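Local atomic coordinates of DNA helicase RecQ (Deinococcus radiodurans, PDB entry 4Q48), a protein that probably unwinds duplex DNA in the 3'-5' direction using ATP hydrolysis, this chain being its catalytic core of helicase, zinc-binding and RQC domains. Residues A[20-23]-A[24-28]; A[252-255]-A[256-259]; A[368-371]-A[372-376]; A[396-399]-A[400-403]; A[436-440]-A[441-445]. One frame throughout, in Å; residues are numbered along the deposited sequence.

Contact 1: A[20-23]-A[24-28]; sequences WGYP and AFRGV
Motif 0 of the RecQ helicases, the loop that joins helix 10-20 to helix 29-37 on the surface of the first helicase domain, brings Tyr22 and Arg26 face to face across a four-residue step. Both residues, with Ala24 between them, bind ADP in a structure of this protein; no nucleotide occupies the site in this chain. Here the guanidinium of Arg26 lies flat on the phenol ring in a cation-pi stack. Arg26 CZ sits 3.9 Å from the centre of the Tyr22 ring and 13° off the ring normal, the planes inclined by 21°. The arginine chain runs extended from CG to NE and crosses the tyrosine at about a right angle, which carries its flat end over the ring. With CG anti to the carbonyl carbon (chi1 -51°), the Tyr22 ring is set under the arginine's flat end. In related RecQ enzymes a tyrosine and an arginine so placed hold the adenine, so this stack would probably have to open for nucleotide to enter. Gln29, another ADP-binding residue, lies next to Arg26. Arg26 NH2 reaches the ring margin, 3.8 Å from Tyr22 CD1, whereas NH1 hangs over the ring's middle, 3.6 Å from Tyr22 CZ.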
loop_
_atom_site.group_PDB
_atom_site.type_symbol
_atom_site.label_atom_id
_atom_site.label_comp_id
_atom_site.label_asym_id
_atom_site.label_seq_id
_atom_site.Cartn_x
_atom_site.Cartn_y
_atom_site.Cartn_z
ATOM N N TRP A 20 -7.189 -21.776 -14.519
ATOM C CA TRP A 20 -6.448 -21.389 -13.309
ATOM C C TRP A 20 -6.334 -22.540 -12.304
ATOM O O TRP A 20 -5.300 -22.722 -11.654
ATOM C CB TRP A 20 -7.124 -20.198 -12.626
ATOM C CG TRP A 20 -6.561 -18.848 -12.961
ATOM C CD1 TRP A 20 -5.649 -18.128 -12.244
ATOM C CD2 TRP A 20 -6.886 -18.060 -14.103
ATOM N NE1 TRP A 20 -5.397 -16.929 -12.866
ATOM C CE2 TRP A 20 -6.140 -16.867 -14.013
ATOM C CE3 TRP A 20 -7.737 -18.247 -15.199
ATOM C CZ2 TRP A 20 -6.222 -15.862 -14.976
ATOM C CZ3 TRP A 20 -7.819 -17.254 -16.155
ATOM C CH2 TRP A 20 -7.063 -16.071 -16.039
ATOM N N GLY A 21 -7.405 -23.324 -12.208
ATOM C CA GLY A 21 -7.522 -24.411 -11.255
ATOM C C GLY A 21 -8.123 -24.067 -9.898
ATOM O O GLY A 21 -7.974 -24.840 -8.955
ATOM N N TYR A 22 -8.817 -22.932 -9.793
ATOM C CA TYR A 22 -9.545 -22.592 -8.565
ATOM C C TYR A 22 -11.029 -22.854 -8.846
ATOM O O TYR A 22 -11.506 -22.528 -9.932
ATOM C CB TYR A 22 -9.385 -21.119 -8.122
ATOM C CG TYR A 22 -7.992 -20.522 -8.005
ATOM C CD1 TYR A 22 -6.869 -21.316 -7.767
ATOM C CD2 TYR A 22 -7.816 -19.132 -8.097
ATOM C CE1 TYR A 22 -5.591 -20.736 -7.648
ATOM C CE2 TYR A 22 -6.560 -18.549 -7.980
ATOM C CZ TYR A 22 -5.448 -19.351 -7.760
ATOM O OH TYR A 22 -4.206 -18.752 -7.651
ATOM N N PRO A 23 -11.760 -23.455 -7.883
ATOM C CA PRO A 23 -13.147 -23.887 -8.139
ATOM C C PRO A 23 -14.154 -22.756 -8.015
ATOM O O PRO A 23 -15.284 -22.920 -8.471
ATOM C CB PRO A 23 -13.400 -24.952 -7.064
ATOM C CG PRO A 23 -12.024 -25.361 -6.592
ATOM C CD PRO A 23 -11.216 -24.093 -6.674
ATOM N N ALA A 24 -13.757 -21.657 -7.377
ATOM C CA ALA A 24 -14.584 -20.452 -7.306
ATOM C C ALA A 24 -13.794 -19.215 -6.863
ATOM O O ALA A 24 -12.719 -19.318 -6.268
ATOM C CB ALA A 24 -15.762 -20.676 -6.367
ATOM N N PHE A 25 -14.340 -18.042 -7.152
ATOM C CA PHE A 25 -13.652 -16.790 -6.873
ATOM C C PHE A 25 -13.352 -16.628 -5.397
ATOM O O PHE A 25 -13.953 -17.300 -4.560
ATOM C CB PHE A 25 -14.466 -15.607 -7.407
ATOM C CG PHE A 25 -14.602 -15.607 -8.904
ATOM C CD1 PHE A 25 -13.468 -15.567 -9.704
ATOM C CD2 PHE A 25 -15.849 -15.672 -9.513
ATOM C CE1 PHE A 25 -13.569 -15.576 -11.072
ATOM C CE2 PHE A 25 -15.957 -15.680 -10.892
ATOM C CZ PHE A 25 -14.811 -15.634 -11.674
ATOM N N ARG A 26 -12.423 -15.732 -5.081
ATOM C CA ARG A 26 -12.045 -15.487 -3.694
ATOM C C ARG A 26 -12.271 -14.047 -3.255
ATOM O O ARG A 26 -11.760 -13.107 -3.857
ATOM C CB ARG A 26 -10.582 -15.899 -3.482
ATOM C CG ARG A 26 -10.389 -17.364 -3.813
ATOM C CD ARG A 26 -8.952 -17.847 -3.952
ATOM N NE ARG A 26 -8.983 -19.312 -3.939
ATOM C CZ ARG A 26 -7.949 -20.112 -4.176
ATOM N NH1 ARG A 26 -6.745 -19.603 -4.451
ATOM N NH2 ARG A 26 -8.134 -21.433 -4.145
ATOM N N GLY A 27 -12.998 -13.880 -2.161
ATOM C CA GLY A 27 -13.314 -12.550 -1.684
ATOM C C GLY A 27 -14.140 -11.792 -2.707
ATOM O O GLY A 27 -15.174 -12.278 -3.167
ATOM N N VAL A 28 -13.677 -10.605 -3.073
ATOM C CA VAL A 28 -14.435 -9.731 -3.964
ATOM C C VAL A 28 -14.203 -9.959 -5.469
ATOM O O VAL A 28 -14.686 -9.177 -6.290
ATOM C CB VAL A 28 -14.131 -8.250 -3.649
ATOM C CG1 VAL A 28 -14.227 -8.006 -2.171
ATOM C CG2 VAL A 28 -12.754 -7.871 -4.137
#

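Contact 2: A[252-255]-A[256-259]; sequences TAKW and LQAQ
Thr252 O receives the amide N of Leu256 at 2.8 Å, and one residue on, Ala253 O takes Gln257 N at 3.2 Å. The side chains of Lys254 and Gln257 meet on one flank of the helix. Lys254 NZ curls back, its chain bent at chi4, to donate to Gln257 OE1 at 2.9 Å, coming in 28° out of the amide plane. At its other end the same amide gives NE2 to Ala263 O, so both of its polar atoms are engaged. Replacing Gln257 with an alanine would probably leave the lysine ammonium without this mate and the Ala263 carbonyl without this donor. The stretch is the last turns of helix 246-258 in the second helicase domain, a RecA-like fold, and it packs on strand 263-266 through Ala253 and Leu256. Trp255 projects to the other flank, CG anti to the backbone N (chi1 -178°), toward helix 222-233, where Leu227 touches it and Lys223 makes a cation-pi contact. Leu256 CD2 rests against the six-membered part of the indole, 3.8 Å from Trp255 CZ3. Past the helix end, the Gln259 chain bends at chi2 and sets its amide over one indole face, planes 31° apart, with NE2 3.6 Å from Trp255 NE1.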
loop_
_atom_site.group_PDB
_atom_site.type_symbol
_atom_site.label_atom_id
_atom_site.label_comp_id
_atom_site.label_asym_id
_atom_site.label_seq_id
_atom_site.Cartn_x
_atom_site.Cartn_y
_atom_site.Cartn_z
ATOM N N THR A 252 25.487 -8.107 11.802
ATOM C CA THR A 252 24.409 -8.872 12.436
ATOM C C THR A 252 24.470 -10.345 12.011
ATOM O O THR A 252 24.393 -11.249 12.854
ATOM C CB THR A 252 23.017 -8.289 12.063
ATOM O OG1 THR A 252 22.971 -6.902 12.428
ATOM C CG2 THR A 252 21.885 -9.053 12.746
ATOM N N ALA A 253 24.655 -10.571 10.707
ATOM C CA ALA A 253 24.732 -11.919 10.170
ATOM C C ALA A 253 25.854 -12.690 10.848
ATOM O O ALA A 253 25.679 -13.862 11.152
ATOM C CB ALA A 253 24.938 -11.904 8.639
ATOM N N LYS A 254 27.001 -12.073 11.114
ATOM C CA LYS A 254 28.041 -12.903 11.721
ATOM C C LYS A 254 27.927 -12.896 13.247
ATOM O O LYS A 254 28.406 -13.818 13.917
ATOM C CB LYS A 254 29.457 -12.527 11.270
ATOM C CG LYS A 254 30.201 -13.834 10.870
ATOM C CD LYS A 254 31.717 -13.746 10.695
ATOM C CE LYS A 254 32.409 -15.096 11.023
ATOM N NZ LYS A 254 31.490 -16.289 10.972
ATOM N N TRP A 255 27.262 -11.887 13.793
ATOM C CA TRP A 255 26.958 -11.903 15.220
ATOM C C TRP A 255 26.020 -13.065 15.502
ATOM O O TRP A 255 26.126 -13.745 16.523
ATOM C CB TRP A 255 26.338 -10.574 15.667
ATOM C CG TRP A 255 26.053 -10.510 17.120
ATOM C CD1 TRP A 255 26.910 -10.150 18.113
ATOM C CD2 TRP A 255 24.802 -10.777 17.748
ATOM N NE1 TRP A 255 26.278 -10.205 19.334
ATOM C CE2 TRP A 255 24.978 -10.585 19.135
ATOM C CE3 TRP A 255 23.546 -11.165 17.274
ATOM C CZ2 TRP A 255 23.946 -10.766 20.051
ATOM C CZ3 TRP A 255 22.524 -11.351 18.185
ATOM C CH2 TRP A 255 22.732 -11.156 19.556
ATOM N N LEU A 256 25.094 -13.298 14.584
ATOM C CA LEU A 256 24.169 -14.396 14.758
ATOM C C LEU A 256 24.888 -15.741 14.636
ATOM O O LEU A 256 24.724 -16.617 15.499
ATOM C CB LEU A 256 23.026 -14.298 13.751
ATOM C CG LEU A 256 21.915 -13.335 14.169
ATOM C CD1 LEU A 256 20.850 -13.248 13.072
ATOM C CD2 LEU A 256 21.308 -13.741 15.504
ATOM N N GLN A 257 25.705 -15.888 13.590
ATOM C CA GLN A 257 26.506 -17.098 13.406
ATOM C C GLN A 257 27.307 -17.419 14.676
ATOM O O GLN A 257 27.352 -18.570 15.123
ATOM C CB GLN A 257 27.445 -16.943 12.209
ATOM C CG GLN A 257 26.755 -16.845 10.843
ATOM C CD GLN A 257 27.724 -16.448 9.726
ATOM O OE1 GLN A 257 28.917 -16.721 9.817
ATOM N NE2 GLN A 257 27.212 -15.817 8.670
ATOM N N ALA A 258 27.867 -16.375 15.285
ATOM C CA ALA A 258 28.644 -16.486 16.518
ATOM C C ALA A 258 27.883 -17.128 17.661
ATOM O O ALA A 258 28.494 -17.718 18.539
ATOM C CB ALA A 258 29.151 -15.096 16.954
ATOM N N GLN A 259 26.561 -17.015 17.670
ATOM C CA GLN A 259 25.772 -17.576 18.773
ATOM C C GLN A 259 25.122 -18.902 18.349
ATOM O O GLN A 259 24.279 -19.447 19.054
ATOM C CB GLN A 259 24.691 -16.586 19.211
ATOM C CG GLN A 259 25.124 -15.145 19.122
ATOM C CD GLN A 259 25.753 -14.623 20.390
ATOM O OE1 GLN A 259 25.418 -15.058 21.502
ATOM N NE2 GLN A 259 26.680 -13.680 20.234
#

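Contact 3: A[368-371]-A[372-376]; sequences KLDA and LLTYC
The carboxylate of Asp370 comes near Thr374 without bonding to it, OD2 lying 4.0 Å from Thr374 OG1, while the ring of Tyr375 turns away from the residues one turn back. Asp370 OD2 is engaged by Ser479 OG, and the Tyr375 ring meets Tyr320, planes about 50° apart, and takes a cation-pi contact from Arg382; Tyr375 OH is hydrogen-bonded to Tyr320 OH. What Asp370 does offer Thr374 is its carbonyl oxygen, which is gripped twice. Thr374 N donates to Asp370 O at 2.9 Å in the ordinary helical way, and Thr374 OG1 adds a second bond to Asp370 O at 2.8 Å; the donors arrive from opposite faces of the carbonyl plane. The hydroxyl gets there because OG1 stands anti to the carbonyl carbon of its own residue (chi1 -66°), which folds it back along the helix. A valine at Thr374 would probably leave the Asp370 carbonyl with the amide donor alone and the side chain without its hold on the preceding turn. On another flank the contact is purely apolar. Leu369 CD1 lies against Leu373 CG at 3.9 Å, the chains slanting past each other with CD1 of Leu373 4.0 Å from Leu369 CG. Set in helix 359-376 of the zinc-binding region, the pair of leucines faces helix 342-354 through Val345, Val348 and Arg349. Tyr375 packs instead on helix 382-389 and strand 212-218, and Cys376 reaches both that strand and strand 334-340, tying the helix to the second helicase domain's sheet.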
loop_
_atom_site.group_PDB
_atom_site.type_symbol
_atom_site.label_atom_id
_atom_site.label_comp_id
_atom_site.label_asym_id
_atom_site.label_seq_id
_atom_site.Cartn_x
_atom_site.Cartn_y
_atom_site.Cartn_z
ATOM N N LYS A 368 4.913 9.665 4.483
ATOM C CA LYS A 368 5.228 8.238 4.544
ATOM C C LYS A 368 5.623 7.899 5.951
ATOM O O LYS A 368 5.094 6.959 6.538
ATOM C CB LYS A 368 6.365 7.846 3.597
ATOM C CG LYS A 368 6.017 7.766 2.123
ATOM C CD LYS A 368 4.649 7.127 1.875
ATOM C CE LYS A 368 4.352 6.976 0.374
ATOM N NZ LYS A 368 3.052 6.284 0.101
ATOM N N LEU A 369 6.534 8.710 6.488
ATOM C CA LEU A 369 7.058 8.552 7.835
ATOM C C LEU A 369 5.981 8.790 8.888
ATOM O O LEU A 369 5.947 8.106 9.905
ATOM C CB LEU A 369 8.230 9.504 8.066
ATOM C CG LEU A 369 8.703 9.527 9.518
ATOM C CD1 LEU A 369 9.297 8.170 9.863
ATOM C CD2 LEU A 369 9.658 10.652 9.798
ATOM N N ASP A 370 5.123 9.784 8.665
ATOM C CA ASP A 370 4.059 10.092 9.619
ATOM C C ASP A 370 3.086 8.925 9.702
ATOM O O ASP A 370 2.604 8.567 10.782
ATOM C CB ASP A 370 3.311 11.366 9.230
ATOM C CG ASP A 370 2.148 11.674 10.178
ATOM O OD1 ASP A 370 2.361 12.186 11.324
ATOM O OD2 ASP A 370 1.000 11.362 9.764
ATOM N N ALA A 371 2.801 8.342 8.547
ATOM C CA ALA A 371 1.945 7.203 8.496
ATOM C C ALA A 371 2.578 6.097 9.333
ATOM O O ALA A 371 1.931 5.547 10.238
ATOM C CB ALA A 371 1.752 6.762 7.091
ATOM N N LEU A 372 3.856 5.819 9.072
ATOM C CA LEU A 372 4.524 4.702 9.710
ATOM C C LEU A 372 4.579 4.857 11.237
ATOM O O LEU A 372 4.185 3.953 11.983
ATOM C CB LEU A 372 5.929 4.555 9.127
ATOM C CG LEU A 372 6.758 3.358 9.593
ATOM C CD1 LEU A 372 5.945 2.072 9.514
ATOM C CD2 LEU A 372 7.962 3.246 8.692
ATOM N N LEU A 373 5.012 6.036 11.684
ATOM C CA LEU A 373 5.036 6.387 13.100
ATOM C C LEU A 373 3.652 6.297 13.751
ATOM O O LEU A 373 3.515 5.847 14.892
ATOM C CB LEU A 373 5.618 7.789 13.279
ATOM C CG LEU A 373 7.127 7.897 13.045
ATOM C CD1 LEU A 373 7.618 9.291 13.333
ATOM C CD2 LEU A 373 7.857 6.935 13.942
ATOM N N THR A 374 2.620 6.716 13.035
ATOM C CA THR A 374 1.271 6.600 13.568
ATOM C C THR A 374 0.915 5.134 13.801
ATOM O O THR A 374 0.287 4.803 14.804
ATOM C CB THR A 374 0.287 7.286 12.655
ATOM O OG1 THR A 374 0.577 8.684 12.690
ATOM C CG2 THR A 374 -1.121 7.077 13.103
ATOM N N TYR A 375 1.331 4.251 12.888
ATOM C CA TYR A 375 1.131 2.812 13.070
ATOM C C TYR A 375 1.962 2.308 14.247
ATOM O O TYR A 375 1.467 1.538 15.070
ATOM C CB TYR A 375 1.459 2.036 11.792
ATOM C CG TYR A 375 1.634 0.547 11.986
ATOM C CD1 TYR A 375 0.552 -0.273 12.272
ATOM C CD2 TYR A 375 2.886 -0.041 11.878
ATOM C CE1 TYR A 375 0.707 -1.631 12.454
ATOM C CE2 TYR A 375 3.054 -1.396 12.061
ATOM C CZ TYR A 375 1.955 -2.189 12.337
ATOM O OH TYR A 375 2.120 -3.548 12.494
ATOM N N CYS A 376 3.218 2.732 14.340
ATOM C CA CYS A 376 4.060 2.287 15.453
ATOM C C CYS A 376 3.453 2.649 16.810
ATOM O O CYS A 376 3.634 1.939 17.790
ATOM C CB CYS A 376 5.484 2.857 15.333
ATOM S SG CYS A 376 6.434 2.167 13.919
#

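Contact 4: A[396-399]-A[400-403]; sequences EPCG and NCDV. With ZN (zinc ion), chain C.
Cys398 and Cys401 supply two of the four thiolates that hold the zinc ion, with Cys398 SG 2.4 Å and Cys401 SG 2.3 Å from the metal. Cys381 and Cys404 complete the four-cysteine site. Both sulfurs stand between the backbone N and the carbonyl carbon of their residues (chi1 74° and 73°), which turns them inward to the same metal, Cys398 SG 3.9 Å from Cys401 SG. In the second shell, the chain curls round the first sulfur: Asn400 N donates to Cys398 SG at 3.1 Å, nearly straight (164°). The turn passes through Gly399 at positive phi, where a side chain would press on the carbonyl oxygen of Cys398. Cys401 occupies the N-cap of helix 402-405, its sulfur accepting from a backbone N just past Val403. Farther out, Asn400 OD1 is bonded to Gln213 NE2, Asp402 OD1 forms a salt bridge with Arg382 and OD2 accepts a hydrogen bond from Val216 N, joining the zinc turn to strand 212-218, an edge strand of the second helicase domain's sheet, and to helix 382-389. The backbone N-H groups donated to the sulfurs of Cys398 and Cys401 would probably offset part of the negative charge that four thiolates gather round the zinc.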
loop_
_atom_site.group_PDB
_atom_site.type_symbol
_atom_site.label_atom_id
_atom_site.label_comp_id
_atom_site.label_asym_id
_atom_site.label_seq_id
_atom_site.Cartn_x
_atom_site.Cartn_y
_atom_site.Cartn_z
ATOM N N GLU A 396 -13.646 -5.028 13.769
ATOM C CA GLU A 396 -13.367 -5.385 15.146
ATOM C C GLU A 396 -11.851 -5.607 15.346
ATOM O O GLU A 396 -11.145 -5.989 14.403
ATOM C CB GLU A 396 -14.172 -6.638 15.515
ATOM C CG GLU A 396 -15.687 -6.478 15.317
ATOM C CD GLU A 396 -16.341 -5.470 16.271
ATOM O OE1 GLU A 396 -16.380 -5.729 17.499
ATOM O OE2 GLU A 396 -16.805 -4.408 15.788
ATOM N N PRO A 397 -11.335 -5.301 16.555
ATOM C CA PRO A 397 -9.946 -5.592 16.937
ATOM C C PRO A 397 -9.565 -7.033 16.622
ATOM O O PRO A 397 -10.415 -7.916 16.735
ATOM C CB PRO A 397 -9.934 -5.324 18.433
ATOM C CG PRO A 397 -10.988 -4.288 18.629
ATOM C CD PRO A 397 -12.022 -4.484 17.570
ATOM N N CYS A 398 -8.324 -7.264 16.212
ATOM C CA CYS A 398 -7.970 -8.570 15.674
ATOM C C CYS A 398 -7.695 -9.644 16.738
ATOM O O CYS A 398 -8.064 -10.799 16.548
ATOM C CB CYS A 398 -6.756 -8.453 14.755
ATOM S SG CYS A 398 -5.200 -8.199 15.631
ATOM N N GLY A 399 -7.080 -9.278 17.861
ATOM C CA GLY A 399 -6.776 -10.276 18.868
ATOM C C GLY A 399 -5.507 -11.053 18.558
ATOM O O GLY A 399 -5.215 -12.071 19.186
ATOM N N ASN A 400 -4.759 -10.594 17.563
ATOM C CA ASN A 400 -3.492 -11.223 17.245
ATOM C C ASN A 400 -2.436 -10.163 16.956
ATOM O O ASN A 400 -1.626 -10.307 16.042
ATOM C CB ASN A 400 -3.629 -12.157 16.054
ATOM C CG ASN A 400 -2.534 -13.204 16.014
ATOM O OD1 ASN A 400 -2.132 -13.728 17.061
ATOM N ND2 ASN A 400 -2.019 -13.499 14.808
ATOM N N CYS A 401 -2.421 -9.107 17.759
ATOM C CA CYS A 401 -1.333 -8.144 17.680
ATOM C C CYS A 401 -0.929 -7.763 19.103
ATOM O O CYS A 401 -1.684 -8.018 20.055
ATOM C CB CYS A 401 -1.737 -6.916 16.856
ATOM S SG CYS A 401 -2.862 -5.827 17.677
ATOM N N ASP A 402 0.277 -7.223 19.264
ATOM C CA ASP A 402 0.756 -6.930 20.603
ATOM C C ASP A 402 -0.098 -5.894 21.318
ATOM O O ASP A 402 -0.257 -5.972 22.525
ATOM C CB ASP A 402 2.213 -6.499 20.576
ATOM C CG ASP A 402 2.447 -5.272 19.743
ATOM O OD1 ASP A 402 1.500 -4.804 19.051
ATOM O OD2 ASP A 402 3.605 -4.799 19.759
ATOM N N VAL A 403 -0.681 -4.950 20.590
ATOM C CA VAL A 403 -1.579 -3.987 21.216
ATOM C C VAL A 403 -2.839 -4.657 21.756
ATOM O O VAL A 403 -3.239 -4.408 22.896
ATOM C CB VAL A 403 -1.986 -2.882 20.212
ATOM C CG1 VAL A 403 -3.167 -2.064 20.729
ATOM C CG2 VAL A 403 -0.788 -2.001 19.882
HETATM ZN ZN ZN C . -5.038 -6.314 17.081
#

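Contact 5: A[436-440]-A[441-445]; sequences LTDVL and LGRET
The backbones of Asp438 and Arg443 hold the tight side of this helix end. Arg443 N donates to Asp438 O at 3.0 Å and almost straight (168°), and Gly442 N donates to Val439 O at 3.1 Å. With Gly442 at positive phi, these two bonds make the Schellman motif that closes helix 433-441 in the RQC domain, a winged-helix fold. Leu441 lies close by, side by side with Thr437 and pointing the same way, its CD1 3.9 Å from Thr437 CG2. Thr437 is buried against Trp470, Arg471 and Leu474 of helix 467-479, and Leu440 also meets Trp470. Toward solvent the grip is slacker, and it falls to the side chains. The exposed Arg443 runs extended and crosses Asp438 at about a right angle, its guanidinium turned 58° from the carboxylate. The carboxylate oxygen comes at the edge of that group: Asp438 OD1 lies 3.4 Å from Arg443 NH1, a salt bridge whose hydrogen bond is long and weak. One face of the same guanidinium is covered by CD1 of Leu441. The other oxygen, Asp438 OD2, meets Thr445 OG1 at 2.9 Å in a bond that is likewise weak, linking the last turn of the helix to the threonine that precedes helix 446-451. Arg443 and the weak Thr445 OG1 contact probably help offset the charge of the buried Asp438, although Arg443 NH1 is shared with Glu467 in a second salt bridge, which would probably dilute that help.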
loop_
_atom_site.group_PDB
_atom_site.type_symbol
_atom_site.label_atom_id
_atom_site.label_comp_id
_atom_site.label_asym_id
_atom_site.label_seq_id
_atom_site.Cartn_x
_atom_site.Cartn_y
_atom_site.Cartn_z
ATOM N N LEU A 436 -8.543 27.016 14.279
ATOM C CA LEU A 436 -9.463 26.138 14.982
ATOM C C LEU A 436 -9.209 26.174 16.496
ATOM O O LEU A 436 -10.143 26.212 17.318
ATOM C CB LEU A 436 -9.305 24.715 14.465
ATOM C CG LEU A 436 -9.743 24.438 13.023
ATOM C CD1 LEU A 436 -9.517 22.971 12.658
ATOM C CD2 LEU A 436 -11.190 24.799 12.832
ATOM N N THR A 437 -7.930 26.179 16.852
ATOM C CA THR A 437 -7.521 26.141 18.251
ATOM C C THR A 437 -7.949 27.424 18.947
ATOM O O THR A 437 -8.284 27.405 20.138
ATOM C CB THR A 437 -6.008 25.929 18.376
ATOM O OG1 THR A 437 -5.629 24.728 17.687
ATOM C CG2 THR A 437 -5.583 25.864 19.823
ATOM N N ASP A 438 -7.931 28.530 18.192
ATOM C CA ASP A 438 -8.374 29.840 18.693
ATOM C C ASP A 438 -9.848 29.794 19.026
ATOM O O ASP A 438 -10.275 30.245 20.099
ATOM C CB ASP A 438 -8.139 30.954 17.666
ATOM C CG ASP A 438 -6.735 31.533 17.720
ATOM O OD1 ASP A 438 -6.088 31.446 18.796
ATOM O OD2 ASP A 438 -6.278 32.057 16.672
ATOM N N VAL A 439 -10.620 29.247 18.090
ATOM C CA VAL A 439 -12.044 29.118 18.274
ATOM C C VAL A 439 -12.299 28.253 19.495
ATOM O O VAL A 439 -13.053 28.628 20.403
ATOM C CB VAL A 439 -12.729 28.515 17.029
ATOM C CG1 VAL A 439 -14.202 28.302 17.289
ATOM C CG2 VAL A 439 -12.517 29.407 15.800
ATOM N N LEU A 440 -11.644 27.100 19.527
ATOM C CA LEU A 440 -11.792 26.189 20.654
ATOM C C LEU A 440 -11.490 26.863 21.997
ATOM O O LEU A 440 -12.144 26.574 22.993
ATOM C CB LEU A 440 -10.891 24.978 20.461
ATOM C CG LEU A 440 -11.403 23.958 19.444
ATOM C CD1 LEU A 440 -10.305 22.938 19.080
ATOM C CD2 LEU A 440 -12.630 23.246 19.996
ATOM N N LEU A 441 -10.514 27.766 22.014
ATOM C CA LEU A 441 -10.042 28.364 23.261
ATOM C C LEU A 441 -10.835 29.598 23.639
ATOM O O LEU A 441 -10.799 30.059 24.782
ATOM C CB LEU A 441 -8.560 28.731 23.137
ATOM C CG LEU A 441 -7.563 27.582 23.200
ATOM C CD1 LEU A 441 -6.183 28.102 22.955
ATOM C CD2 LEU A 441 -7.649 26.885 24.549
ATOM N N GLY A 442 -11.571 30.127 22.678
ATOM C CA GLY A 442 -12.351 31.314 22.938
ATOM C C GLY A 442 -11.460 32.532 22.924
ATOM O O GLY A 442 -11.652 33.437 23.737
ATOM N N ARG A 443 -10.464 32.530 22.036
ATOM C CA ARG A 443 -9.593 33.690 21.861
ATOM C C ARG A 443 -10.096 34.575 20.729
ATOM O O ARG A 443 -10.284 34.101 19.602
ATOM C CB ARG A 443 -8.159 33.282 21.551
ATOM C CG ARG A 443 -7.423 32.526 22.633
ATOM C CD ARG A 443 -6.155 31.975 21.988
ATOM N NE ARG A 443 -5.168 31.464 22.929
ATOM C CZ ARG A 443 -4.102 30.771 22.545
ATOM N NH1 ARG A 443 -3.910 30.545 21.243
ATOM N NH2 ARG A 443 -3.234 30.307 23.446
ATOM N N GLU A 444 -10.287 35.863 21.018
ATOM C CA GLU A 444 -10.771 36.788 20.002
ATOM C C GLU A 444 -9.620 37.362 19.187
ATOM O O GLU A 444 -9.357 38.564 19.226
ATOM C CB GLU A 444 -11.610 37.909 20.624
ATOM C CG GLU A 444 -12.614 37.420 21.680
ATOM C CD GLU A 444 -13.914 38.223 21.680
ATOM O OE1 GLU A 444 -14.198 38.896 20.665
ATOM O OE2 GLU A 444 -14.664 38.162 22.677
ATOM N N THR A 445 -8.949 36.485 18.437
ATOM C CA THR A 445 -7.951 36.916 17.475
ATOM C C THR A 445 -8.732 37.686 16.435
ATOM O O THR A 445 -9.956 37.618 16.393
ATOM C CB THR A 445 -7.206 35.748 16.793
ATOM O OG1 THR A 445 -6.990 34.691 17.726
ATOM C CG2 THR A 445 -5.865 36.216 16.217
#

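In the fold
All five contacts are local, between neighbours along one chain, yet their chemistry follows their place. Contact 1, on the surface of the first helicase domain, is a stack of a charged group on a ring in an ADP site. Contacts 2 to 5 are partly buried. Contact 2 ends its helix with amide and indole groups, contact 3 runs within one, and contact 5 closes one with a Schellman turn, whereas contact 4 is set apart by its metal. It and contact 3 share the zinc-binding region, nearest atoms about 6 Å apart, and Arg382 touches both. Contact 5 lies far out in the RQC domain, its centre about 56 Å from that of contact 1.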